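Local coordinates for protein fatty acid CoA ligase (PDB 6SQ8) that belongs to the ANL superfamily of AMP-binding enzymes and is modelled with adenosine monophosphate bound, at residues E153-V158 / T356-W361; L37-L42 / R67-A72; I47-G52 / R147-P152; D12-V17 / C212-G217. All coordinates share one frame; numbering follows the deposited sequence.

All four contacts lie within the large AMP-binding part of this ANL-type chain. Contact 4 opens first along the sequence; contacts 2 and 3 are nested inside the loop it closes, and contact 1 crosses it. Contacts 2 and 3 are closest, with centres about 10 Å apart: helices 28-44 and 61-72 pack in contact 2, and the turn following the first of them meets segment 147-152 in contact 3. That segment runs straight into 153-158 of contact 1, about 14 Å on between centres. Contacts 2 and 3 thus lie beside the five-stranded parallel sheet, contact 1 at the three-stranded one, and contact 4 where two helices lead into the paired strands 17-20 and 219-222.

Contact 1 of 4, residues E153-V158 / T356-W361; sequences EGIAVV and TMSGYW
Strands 155-160 and 359-360 run alongside each other as the outer members of a three-stranded antiparallel sheet, with strand 170-174 between them, and their nearest CA pairs are I155 to S358 at 8.3 Å and V158 to W361 at 7.3 Å. The connection from 155-160 to 170-174 carries the Ser/Thr/Gly-rich loop that is the phosphate-binding signature of this family, part of it not modelled here. A classic beta bulge, with A156 and V157 both facing H173, sits in the first strand. W361 does most of the bridging. Its CG is anti to the backbone N (chi1 176°), which turns the six-membered half of the indole toward segment 153-158. At that end CZ3 meets I155 CG1 at 4.2 Å, the isoleucine coming up at the ring's edge. V158 crosses the tryptophan at about a right angle: its CG1 lies 4.1 Å from W361 CB, while CG2 approaches CE3 obliquely. The E153 carboxylate also comes in obliquely, its plane turned 42° from that of the indole, with OE2 4.0 Å from W361 CH2. H76, from strand 76-79, touches I155 and V158 and meets the tryptophan ring, and D97 takes a weak hydrogen bond from W361 NE1. The same isoleucine branch goes on past the ring to the serine, its terminal CD1 lying 4.0 Å from S358 OG.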
loop_
_atom_site.group_PDB
_atom_site.type_symbol
_atom_site.label_atom_id
_atom_site.label_comp_id
_atom_site.label_asym_id
_atom_site.label_seq_id
_atom_site.Cartn_x
_atom_site.Cartn_y
_atom_site.Cartn_z
ATOM N N GLU A 153 4.952 11.820 -21.909
ATOM C CA GLU A 153 5.088 10.356 -21.836
ATOM C C GLU A 153 3.953 9.733 -21.007
ATOM O O GLU A 153 4.032 8.570 -20.655
ATOM C CB GLU A 153 6.489 9.934 -21.371
ATOM C CG GLU A 153 7.222 10.922 -20.488
ATOM C CD GLU A 153 8.671 11.121 -20.863
ATOM O OE1 GLU A 153 8.897 11.984 -21.712
ATOM O OE2 GLU A 153 9.566 10.421 -20.309
ATOM N N GLY A 154 2.886 10.493 -20.751
ATOM C CA GLY A 154 1.620 9.963 -20.210
ATOM C C GLY A 154 1.689 9.497 -18.752
ATOM O O GLY A 154 0.857 8.698 -18.309
ATOM N N ILE A 155 2.655 10.016 -17.987
ATOM C CA ILE A 155 2.899 9.600 -16.607
ATOM C C ILE A 155 2.073 10.470 -15.652
ATOM O O ILE A 155 2.041 11.707 -15.771
ATOM C CB ILE A 155 4.404 9.653 -16.299
ATOM C CG1 ILE A 155 5.197 8.814 -17.304
ATOM C CG2 ILE A 155 4.687 9.224 -14.864
ATOM C CD1 ILE A 155 4.703 7.392 -17.452
ATOM N N ALA A 156 1.383 9.792 -14.721
ATOM C CA ALA A 156 0.526 10.429 -13.731
ATOM C C ALA A 156 1.250 10.523 -12.386
ATOM O O ALA A 156 1.085 11.510 -11.666
ATOM C CB ALA A 156 -0.759 9.653 -13.599
ATOM N N VAL A 157 2.016 9.477 -12.053
ATOM C CA VAL A 157 2.637 9.316 -10.746
ATOM C C VAL A 157 4.017 8.685 -10.913
ATOM O O VAL A 157 4.184 7.768 -11.722
ATOM C CB VAL A 157 1.790 8.437 -9.805
ATOM C CG1 VAL A 157 2.510 8.183 -8.487
ATOM C CG2 VAL A 157 0.401 9.014 -9.564
ATOM N N VAL A 158 4.975 9.176 -10.115
ATOM C CA VAL A 158 6.192 8.439 -9.832
ATOM C C VAL A 158 6.310 8.307 -8.316
ATOM O O VAL A 158 6.221 9.284 -7.599
ATOM C CB VAL A 158 7.449 9.076 -10.446
ATOM C CG1 VAL A 158 8.687 8.243 -10.158
ATOM C CG2 VAL A 158 7.290 9.289 -11.947
ATOM N N THR A 356 -0.382 -2.185 -14.473
ATOM C CA THR A 356 1.047 -2.315 -14.181
ATOM C C THR A 356 1.800 -1.060 -14.614
ATOM O O THR A 356 1.376 -0.345 -15.532
ATOM C CB THR A 356 1.684 -3.530 -14.854
ATOM O OG1 THR A 356 1.588 -3.374 -16.273
ATOM C CG2 THR A 356 1.020 -4.809 -14.403
ATOM N N MET A 357 2.932 -0.843 -13.934
ATOM C CA MET A 357 3.841 0.268 -14.144
ATOM C C MET A 357 4.231 0.338 -15.624
ATOM O O MET A 357 4.154 -0.652 -16.326
ATOM C CB MET A 357 5.103 0.118 -13.279
ATOM C CG MET A 357 6.074 -0.924 -13.805
ATOM S SD MET A 357 7.646 -1.141 -12.932
ATOM C CE MET A 357 7.800 0.451 -12.131
ATOM N N SER A 358 4.637 1.529 -16.069
ATOM C CA SER A 358 5.281 1.715 -17.365
ATOM C C SER A 358 6.735 1.256 -17.281
ATOM O O SER A 358 7.288 0.739 -18.232
ATOM C CB SER A 358 5.207 3.140 -17.812
ATOM O OG SER A 358 3.851 3.546 -17.964
ATOM N N GLY A 359 7.333 1.443 -16.105
ATOM C CA GLY A 359 8.709 1.078 -15.863
ATOM C C GLY A 359 9.293 1.945 -14.763
ATOM O O GLY A 359 8.641 2.898 -14.278
ATOM N N TYR A 360 10.528 1.623 -14.372
ATOM C CA TYR A 360 11.233 2.472 -13.459
ATOM C C TYR A 360 11.671 3.722 -14.241
ATOM O O TYR A 360 12.241 3.622 -15.335
ATOM C CB TYR A 360 12.397 1.743 -12.785
ATOM C CG TYR A 360 12.009 0.529 -11.971
ATOM C CD1 TYR A 360 11.189 0.623 -10.858
ATOM C CD2 TYR A 360 12.480 -0.727 -12.312
ATOM C CE1 TYR A 360 10.828 -0.499 -10.129
ATOM C CE2 TYR A 360 12.142 -1.855 -11.583
ATOM C CZ TYR A 360 11.321 -1.745 -10.484
ATOM O OH TYR A 360 11.008 -2.873 -9.775
ATOM N N TRP A 361 11.353 4.890 -13.666
ATOM C CA TRP A 361 11.606 6.190 -14.256
ATOM C C TRP A 361 13.098 6.331 -14.602
ATOM O O TRP A 361 13.956 6.247 -13.716
ATOM C CB TRP A 361 11.149 7.283 -13.291
ATOM C CG TRP A 361 11.453 8.671 -13.760
ATOM C CD1 TRP A 361 12.493 9.464 -13.362
ATOM C CD2 TRP A 361 10.714 9.427 -14.726
ATOM N NE1 TRP A 361 12.445 10.659 -14.023
ATOM C CE2 TRP A 361 11.362 10.667 -14.863
ATOM C CE3 TRP A 361 9.550 9.195 -15.455
ATOM C CZ2 TRP A 361 10.879 11.674 -15.697
ATOM C CZ3 TRP A 361 9.089 10.182 -16.308
ATOM C CH2 TRP A 361 9.737 11.410 -16.414
#

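Contact 2 of 4, residues L37-L42 / R67-A72; sequences LLAHAL and RLAVQA
L42 sends its CG away from its own carbonyl carbon (chi1 -72°) and carries on extended (chi2 161°), so that CD1 arrives 4.1 Å from V70 CG2. The valine meets it with the branch lying beside its backbone N, although its CB starts out away from helix 28-44. L38, one turn earlier, has almost the same first torsion, but here it is the root of the side chain that touches, L38 CB standing 3.9 Å from A69 CB. That single methyl group is the hub of the contact. It also sits 3.8 Å from A39 N and 4.3 Å from L42 CD1. With so small a residue facing A39, the CA atoms of A39 and A69 come within 4.8 Å, and the short helical axes pass 8.5 Å apart at a signed crossing angle of -50°. Both helices flank the five-stranded parallel sheet: helix 28-44 leads into strand 52-56, while helix 61-72 makes the beta-alpha-beta crossover from that strand to its neighbour 76-79. I135 packs against L38 and I47 against L42. On another side of helix 61-72, Q71 hydrogen-bonds through OE1 to Q211 and through NE2 to the backbone oxygen of A156.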
loop_
_atom_site.group_PDB
_atom_site.type_symbol
_atom_site.label_atom_id
_atom_site.label_comp_id
_atom_site.label_asym_id
_atom_site.label_seq_id
_atom_site.Cartn_x
_atom_site.Cartn_y
_atom_site.Cartn_z
ATOM N N LEU A 37 -7.491 26.722 -9.042
ATOM C CA LEU A 37 -6.596 27.669 -8.408
ATOM C C LEU A 37 -5.151 27.155 -8.428
ATOM O O LEU A 37 -4.249 27.823 -8.926
ATOM C CB LEU A 37 -7.090 27.887 -6.976
ATOM C CG LEU A 37 -6.528 29.126 -6.269
ATOM C CD1 LEU A 37 -7.586 29.729 -5.350
ATOM C CD2 LEU A 37 -5.250 28.810 -5.501
ATOM N N LEU A 38 -4.944 25.955 -7.880
ATOM C CA LEU A 38 -3.622 25.380 -7.747
ATOM C C LEU A 38 -3.035 25.094 -9.130
ATOM O O LEU A 38 -1.832 25.251 -9.334
ATOM C CB LEU A 38 -3.732 24.084 -6.942
ATOM C CG LEU A 38 -4.079 24.237 -5.472
ATOM C CD1 LEU A 38 -4.306 22.894 -4.841
ATOM C CD2 LEU A 38 -2.963 24.923 -4.740
ATOM N N ALA A 39 -3.892 24.644 -10.056
ATOM C CA ALA A 39 -3.477 24.348 -11.414
ATOM C C ALA A 39 -2.893 25.613 -12.057
ATOM O O ALA A 39 -1.772 25.605 -12.544
ATOM C CB ALA A 39 -4.641 23.811 -12.201
ATOM N N HIS A 40 -3.670 26.695 -12.017
ATOM C CA HIS A 40 -3.252 27.992 -12.561
ATOM C C HIS A 40 -1.932 28.458 -11.908
ATOM O O HIS A 40 -0.982 28.814 -12.597
ATOM C CB HIS A 40 -4.385 29.011 -12.400
ATOM C CG HIS A 40 -4.064 30.336 -13.004
ATOM N ND1 HIS A 40 -3.428 31.357 -12.303
ATOM C CD2 HIS A 40 -4.319 30.818 -14.239
ATOM C CE1 HIS A 40 -3.301 32.407 -13.090
ATOM N NE2 HIS A 40 -3.821 32.094 -14.283
ATOM N N ALA A 41 -1.860 28.416 -10.577
ATOM C CA ALA A 41 -0.692 28.875 -9.846
ATOM C C ALA A 41 0.579 28.114 -10.261
ATOM O O ALA A 41 1.656 28.708 -10.379
ATOM C CB ALA A 41 -0.943 28.740 -8.366
ATOM N N LEU A 42 0.459 26.791 -10.448
ATOM C CA LEU A 42 1.606 25.916 -10.803
ATOM C C LEU A 42 2.033 26.189 -12.252
ATOM O O LEU A 42 3.228 26.190 -12.557
ATOM C CB LEU A 42 1.202 24.443 -10.642
ATOM C CG LEU A 42 1.040 23.923 -9.220
ATOM C CD1 LEU A 42 0.212 22.652 -9.215
ATOM C CD2 LEU A 42 2.387 23.657 -8.588
ATOM N N ARG A 67 -2.737 17.003 -5.849
ATOM C CA ARG A 67 -2.334 15.860 -6.683
ATOM C C ARG A 67 -3.053 15.965 -8.032
ATOM O O ARG A 67 -2.447 15.807 -9.101
ATOM C CB ARG A 67 -2.654 14.535 -5.990
ATOM C CG ARG A 67 -2.168 13.273 -6.707
ATOM C CD ARG A 67 -2.929 12.047 -6.220
ATOM N NE ARG A 67 -2.229 10.769 -6.324
ATOM C CZ ARG A 67 -1.665 10.128 -5.307
ATOM N NH1 ARG A 67 -1.519 10.749 -4.148
ATOM N NH2 ARG A 67 -1.256 8.877 -5.450
ATOM N N LEU A 68 -4.349 16.264 -7.947
ATOM C CA LEU A 68 -5.224 16.335 -9.074
ATOM C C LEU A 68 -4.776 17.488 -9.982
ATOM O O LEU A 68 -4.765 17.351 -11.203
ATOM C CB LEU A 68 -6.647 16.519 -8.535
ATOM C CG LEU A 68 -7.790 16.202 -9.488
ATOM C CD1 LEU A 68 -7.486 14.994 -10.354
ATOM C CD2 LEU A 68 -9.074 15.992 -8.712
ATOM N N ALA A 69 -4.372 18.606 -9.372
ATOM C CA ALA A 69 -3.881 19.771 -10.109
ATOM C C ALA A 69 -2.567 19.432 -10.825
ATOM O O ALA A 69 -2.427 19.709 -12.002
ATOM C CB ALA A 69 -3.729 20.948 -9.183
ATOM N N VAL A 70 -1.622 18.813 -10.118
ATOM C CA VAL A 70 -0.353 18.421 -10.709
ATOM C C VAL A 70 -0.590 17.530 -11.932
ATOM O O VAL A 70 0.138 17.615 -12.923
ATOM C CB VAL A 70 0.543 17.708 -9.684
ATOM C CG1 VAL A 70 1.709 16.976 -10.355
ATOM C CG2 VAL A 70 1.039 18.676 -8.609
ATOM N N GLN A 71 -1.585 16.647 -11.854
ATOM C CA GLN A 71 -1.857 15.687 -12.925
ATOM C C GLN A 71 -2.586 16.388 -14.079
ATOM O O GLN A 71 -2.261 16.165 -15.238
ATOM C CB GLN A 71 -2.614 14.481 -12.370
ATOM C CG GLN A 71 -1.710 13.544 -11.562
ATOM C CD GLN A 71 -2.480 12.487 -10.812
ATOM O OE1 GLN A 71 -3.662 12.647 -10.516
ATOM N NE2 GLN A 71 -1.815 11.387 -10.506
ATOM N N ALA A 72 -3.559 17.236 -13.741
ATOM C CA ALA A 72 -4.326 18.028 -14.706
ATOM C C ALA A 72 -3.395 18.861 -15.599
ATOM O O ALA A 72 -3.619 18.938 -16.794
ATOM C CB ALA A 72 -5.303 18.919 -13.980
#

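Contact 3 of 4, residues I47-G52 / R147-P152; sequences IPPGRG and RYREHP
R149 reaches first, laying its guanidinium against P49 and turning both terminal nitrogens to the carbonyl of I47. The nearly straight bond, NH2 to I47 O, is modelled at 2.4 Å, a length too short to be trusted at this resolution; NH1 adds a weak, bent one to the same oxygen at 3.2 Å. A bend in the chain (chi3 -60°) lets the proline cross it at about a right angle, with P49 CD over one face of the guanidinium, near its rim. I73 O holds R149 NE from elsewhere. At E150 it is the backbone that touches, O lying 3.6 Å from P49 CB, while the carboxylate is bound by M4 N. P49 and G50 are the middle of a type I beta turn, P48 to R51, on the way from helix 28-44 into strand 52-56 of the parallel sheet. H151 follows, its CG opposite the backbone N (chi1 -161°), with P49 O 3.5 Å above the plane of the imidazole and G50 CA over the same face, both toward the rim. H151 NE2 is hydrogen-bonded to H76 ND1; G50 O lies nearby at a poor angle. P152 packs its CD against G50 CA at 3.6 Å and P49 CB at 4.0 Å.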
loop_
_atom_site.group_PDB
_atom_site.type_symbol
_atom_site.label_atom_id
_atom_site.label_comp_id
_atom_site.label_asym_id
_atom_site.label_seq_id
_atom_site.Cartn_x
_atom_site.Cartn_y
_atom_site.Cartn_z
ATOM N N ILE A 47 6.347 25.734 -14.248
ATOM C CA ILE A 47 6.491 24.291 -14.204
ATOM C C ILE A 47 6.034 23.731 -15.550
ATOM O O ILE A 47 4.853 23.814 -15.890
ATOM C CB ILE A 47 5.677 23.711 -13.034
ATOM C CG1 ILE A 47 6.029 24.364 -11.693
ATOM C CG2 ILE A 47 5.840 22.203 -12.980
ATOM C CD1 ILE A 47 5.090 24.017 -10.559
ATOM N N PRO A 48 6.946 23.125 -16.349
ATOM C CA PRO A 48 6.580 22.559 -17.648
ATOM C C PRO A 48 6.027 21.132 -17.587
ATOM O O PRO A 48 6.369 20.365 -16.686
ATOM C CB PRO A 48 7.928 22.574 -18.388
ATOM C CG PRO A 48 8.977 22.352 -17.289
ATOM C CD PRO A 48 8.380 22.977 -16.047
ATOM N N PRO A 49 5.167 20.734 -18.555
ATOM C CA PRO A 49 4.558 19.400 -18.594
ATOM C C PRO A 49 5.383 18.121 -18.340
ATOM O O PRO A 49 4.917 17.207 -17.650
ATOM C CB PRO A 49 4.061 19.361 -20.040
ATOM C CG PRO A 49 3.558 20.759 -20.247
ATOM C CD PRO A 49 4.652 21.604 -19.624
ATOM N N GLY A 50 6.584 18.004 -18.890
ATOM C CA GLY A 50 7.264 16.698 -18.800
ATOM C C GLY A 50 7.733 16.303 -17.399
ATOM O O GLY A 50 8.165 15.169 -17.196
ATOM N N ARG A 51 7.697 17.239 -16.440
ATOM C CA ARG A 51 8.527 17.140 -15.230
ATOM C C ARG A 51 7.647 16.805 -14.008
ATOM O O ARG A 51 6.411 16.823 -14.063
ATOM C CB ARG A 51 9.370 18.420 -15.089
ATOM C CG ARG A 51 10.411 18.630 -16.191
ATOM C CD ARG A 51 11.747 19.215 -15.713
ATOM N N GLY A 52 8.308 16.441 -12.904
ATOM C CA GLY A 52 7.644 16.039 -11.673
ATOM C C GLY A 52 7.390 17.225 -10.749
ATOM O O GLY A 52 8.127 18.198 -10.767
ATOM N N ARG A 147 -7.263 24.344 -16.999
ATOM C CA ARG A 147 -6.549 24.349 -18.264
ATOM C C ARG A 147 -5.593 23.156 -18.233
ATOM O O ARG A 147 -4.509 23.238 -17.625
ATOM C CB ARG A 147 -5.843 25.699 -18.485
ATOM N N TYR A 148 -6.001 22.049 -18.866
ATOM C CA TYR A 148 -5.194 20.798 -18.888
ATOM C C TYR A 148 -4.041 20.911 -19.895
ATOM O O TYR A 148 -4.170 21.519 -20.928
ATOM C CB TYR A 148 -6.044 19.586 -19.266
ATOM C CG TYR A 148 -7.198 19.261 -18.348
ATOM C CD1 TYR A 148 -8.434 19.877 -18.490
ATOM C CD2 TYR A 148 -7.074 18.279 -17.373
ATOM C CE1 TYR A 148 -9.506 19.544 -17.676
ATOM C CE2 TYR A 148 -8.139 17.930 -16.551
ATOM C CZ TYR A 148 -9.361 18.567 -16.709
ATOM O OH TYR A 148 -10.411 18.268 -15.900
ATOM N N ARG A 149 -2.907 20.306 -19.567
ATOM C CA ARG A 149 -1.804 20.063 -20.496
ATOM C C ARG A 149 -1.501 18.552 -20.457
ATOM O O ARG A 149 -1.887 17.858 -19.514
ATOM C CB ARG A 149 -0.576 20.904 -20.110
ATOM C CG ARG A 149 -0.876 22.339 -19.685
ATOM C CD ARG A 149 0.369 23.152 -19.355
ATOM N NE ARG A 149 1.181 22.606 -18.269
ATOM C CZ ARG A 149 2.274 23.184 -17.753
ATOM N NH1 ARG A 149 2.573 24.434 -18.058
ATOM N NH2 ARG A 149 3.070 22.509 -16.939
ATOM N N GLU A 150 -0.801 18.058 -21.481
ATOM C CA GLU A 150 -0.498 16.654 -21.654
ATOM C C GLU A 150 0.931 16.345 -21.215
ATOM O O GLU A 150 1.861 16.977 -21.677
ATOM C CB GLU A 150 -0.608 16.284 -23.129
ATOM C CG GLU A 150 -2.019 15.938 -23.529
ATOM C CD GLU A 150 -2.354 14.483 -23.272
ATOM O OE1 GLU A 150 -3.301 14.235 -22.522
ATOM O OE2 GLU A 150 -1.667 13.579 -23.810
ATOM N N HIS A 151 1.092 15.334 -20.354
ATOM C CA HIS A 151 2.410 14.792 -20.073
ATOM C C HIS A 151 2.936 14.163 -21.360
ATOM O O HIS A 151 2.273 13.317 -21.951
ATOM C CB HIS A 151 2.343 13.829 -18.876
ATOM C CG HIS A 151 3.652 13.550 -18.214
ATOM N ND1 HIS A 151 4.685 12.896 -18.850
ATOM C CD2 HIS A 151 4.079 13.776 -16.956
ATOM C CE1 HIS A 151 5.701 12.758 -18.018
ATOM N NE2 HIS A 151 5.356 13.278 -16.849
ATOM N N PRO A 152 4.123 14.575 -21.869
ATOM C CA PRO A 152 4.685 13.980 -23.079
ATOM C C PRO A 152 4.717 12.443 -23.077
ATOM O O PRO A 152 4.546 11.850 -24.140
ATOM C CB PRO A 152 6.136 14.492 -23.114
ATOM C CG PRO A 152 6.115 15.774 -22.309
ATOM C CD PRO A 152 4.982 15.633 -21.310
#

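Contact 4 of 4, residues D12-V17 / C212-G217; sequences DGIGEV and CTLATG
Two helix C-termini meet here, that of helix 5-13 at G13 and that of helix 205-215 at A215, the latter closed by a Schellman motif. G217, with its positive phi, is the C-prime residue of that motif: its N bonds to L214 O at 2.9 Å, and the N of the next residue reaches back to T213 O. The closest approaches are between backbone atoms. G13 and A215 bring their CA atoms within 4.1 Å, an approach made possible by the glycine's lack of a side chain. From there two CA-H...O contacts run in opposite senses. G13 CA points its hydrogen at A215 O, 3.4 Å away with 145° at the hydrogen, and G217 CA does the same toward G13 O at 3.4 Å. L214 O, already engaged by the N of G217, also lies 3.3 Å from G13 C. The one apolar touch between side chains sets the CG1 branch of I14 against the root of the leucine, 4.2 Å from L214 CB. After these helix ends both segments lead into strands, 17-20 and 219-222, which pair parallel to one another, so the contact sits at the point where two helices hand over to neighbouring strands. R32 NH2 binds I14 O, and T219 OG1 binds V17 O. One ordered water bridges the two departing segments, donating to V17 O and to G217 O, each of which lies 3.0 Å from the water oxygen.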
loop_
_atom_site.group_PDB
_atom_site.type_symbol
_atom_site.label_atom_id
_atom_site.label_comp_id
_atom_site.label_asym_id
_atom_site.label_seq_id
_atom_site.Cartn_x
_atom_site.Cartn_y
_atom_site.Cartn_z
ATOM N N ASP A 12 -14.504 15.007 -13.218
ATOM C CA ASP A 12 -15.834 14.840 -13.777
ATOM C C ASP A 12 -16.746 14.173 -12.742
ATOM O O ASP A 12 -17.938 14.448 -12.701
ATOM C CB ASP A 12 -15.791 14.020 -15.075
ATOM C CG ASP A 12 -16.607 14.597 -16.234
ATOM O OD1 ASP A 12 -16.539 15.838 -16.450
ATOM O OD2 ASP A 12 -17.318 13.801 -16.922
ATOM N N GLY A 13 -16.177 13.284 -11.923
ATOM C CA GLY A 13 -16.934 12.441 -10.990
ATOM C C GLY A 13 -17.384 13.189 -9.740
ATOM O O GLY A 13 -18.387 12.831 -9.150
ATOM N N ILE A 14 -16.641 14.229 -9.350
ATOM C CA ILE A 14 -16.768 14.882 -8.031
ATOM C C ILE A 14 -18.223 15.282 -7.772
ATOM O O ILE A 14 -18.818 16.005 -8.567
ATOM C CB ILE A 14 -15.827 16.099 -7.944
ATOM C CG1 ILE A 14 -14.366 15.675 -8.108
ATOM C CG2 ILE A 14 -16.043 16.865 -6.651
ATOM C CD1 ILE A 14 -13.386 16.831 -8.195
ATOM N N GLY A 15 -18.767 14.833 -6.634
ATOM C CA GLY A 15 -20.201 15.002 -6.279
ATOM C C GLY A 15 -20.442 16.212 -5.389
ATOM O O GLY A 15 -19.587 17.087 -5.303
ATOM N N GLU A 16 -21.607 16.234 -4.724
ATOM C CA GLU A 16 -22.074 17.361 -3.899
ATOM C C GLU A 16 -21.044 17.662 -2.809
ATOM O O GLU A 16 -20.553 18.798 -2.710
ATOM C CB GLU A 16 -23.435 17.071 -3.258
ATOM C CG GLU A 16 -24.621 17.256 -4.186
ATOM C CD GLU A 16 -24.932 18.707 -4.505
ATOM O OE1 GLU A 16 -24.685 19.569 -3.618
ATOM O OE2 GLU A 16 -25.408 18.977 -5.640
ATOM N N VAL A 17 -20.688 16.632 -2.018
ATOM C CA VAL A 17 -19.701 16.753 -0.925
ATOM C C VAL A 17 -18.483 15.866 -1.212
ATOM O O VAL A 17 -18.604 14.655 -1.374
ATOM C CB VAL A 17 -20.327 16.423 0.440
ATOM C CG1 VAL A 17 -19.330 16.572 1.575
ATOM C CG2 VAL A 17 -21.550 17.284 0.725
ATOM N N CYS A 212 -10.082 7.531 -6.604
ATOM C CA CYS A 212 -11.118 6.551 -6.914
ATOM C C CYS A 212 -12.448 6.977 -6.284
ATOM O O CYS A 212 -13.487 6.907 -6.902
ATOM C CB CYS A 212 -10.723 5.168 -6.424
ATOM S SG CYS A 212 -9.352 4.466 -7.366
ATOM N N THR A 213 -12.395 7.430 -5.036
ATOM C CA THR A 213 -13.578 7.822 -4.287
ATOM C C THR A 213 -14.239 9.026 -4.966
ATOM O O THR A 213 -15.469 9.041 -5.164
ATOM C CB THR A 213 -13.233 8.096 -2.822
ATOM O OG1 THR A 213 -12.705 6.866 -2.337
ATOM C CG2 THR A 213 -14.412 8.542 -1.988
ATOM N N LEU A 214 -13.428 10.027 -5.334
ATOM C CA LEU A 214 -13.963 11.229 -5.963
ATOM C C LEU A 214 -14.588 10.873 -7.318
ATOM O O LEU A 214 -15.705 11.292 -7.604
ATOM C CB LEU A 214 -12.854 12.264 -6.117
ATOM C CG LEU A 214 -12.405 12.955 -4.828
ATOM C CD1 LEU A 214 -11.196 13.840 -5.074
ATOM C CD2 LEU A 214 -13.528 13.782 -4.242
ATOM N N ALA A 215 -13.882 10.063 -8.110
ATOM C CA ALA A 215 -14.240 9.780 -9.488
ATOM C C ALA A 215 -15.578 9.053 -9.581
ATOM O O ALA A 215 -16.244 9.121 -10.609
ATOM C CB ALA A 215 -13.147 8.965 -10.131
ATOM N N THR A 216 -15.939 8.336 -8.515
ATOM C CA THR A 216 -17.135 7.501 -8.474
ATOM C C THR A 216 -18.269 8.234 -7.756
ATOM O O THR A 216 -19.322 7.645 -7.492
ATOM C CB THR A 216 -16.865 6.154 -7.799
ATOM O OG1 THR A 216 -16.253 6.342 -6.514
ATOM C CG2 THR A 216 -16.019 5.231 -8.650
ATOM N N GLY A 217 -18.043 9.509 -7.423
ATOM C CA GLY A 217 -19.095 10.393 -6.955
ATOM C C GLY A 217 -19.251 10.397 -5.449
ATOM O O GLY A 217 -20.233 10.912 -4.924
HETATM O O HOH W 1 -20.657 13.315 -3.118
#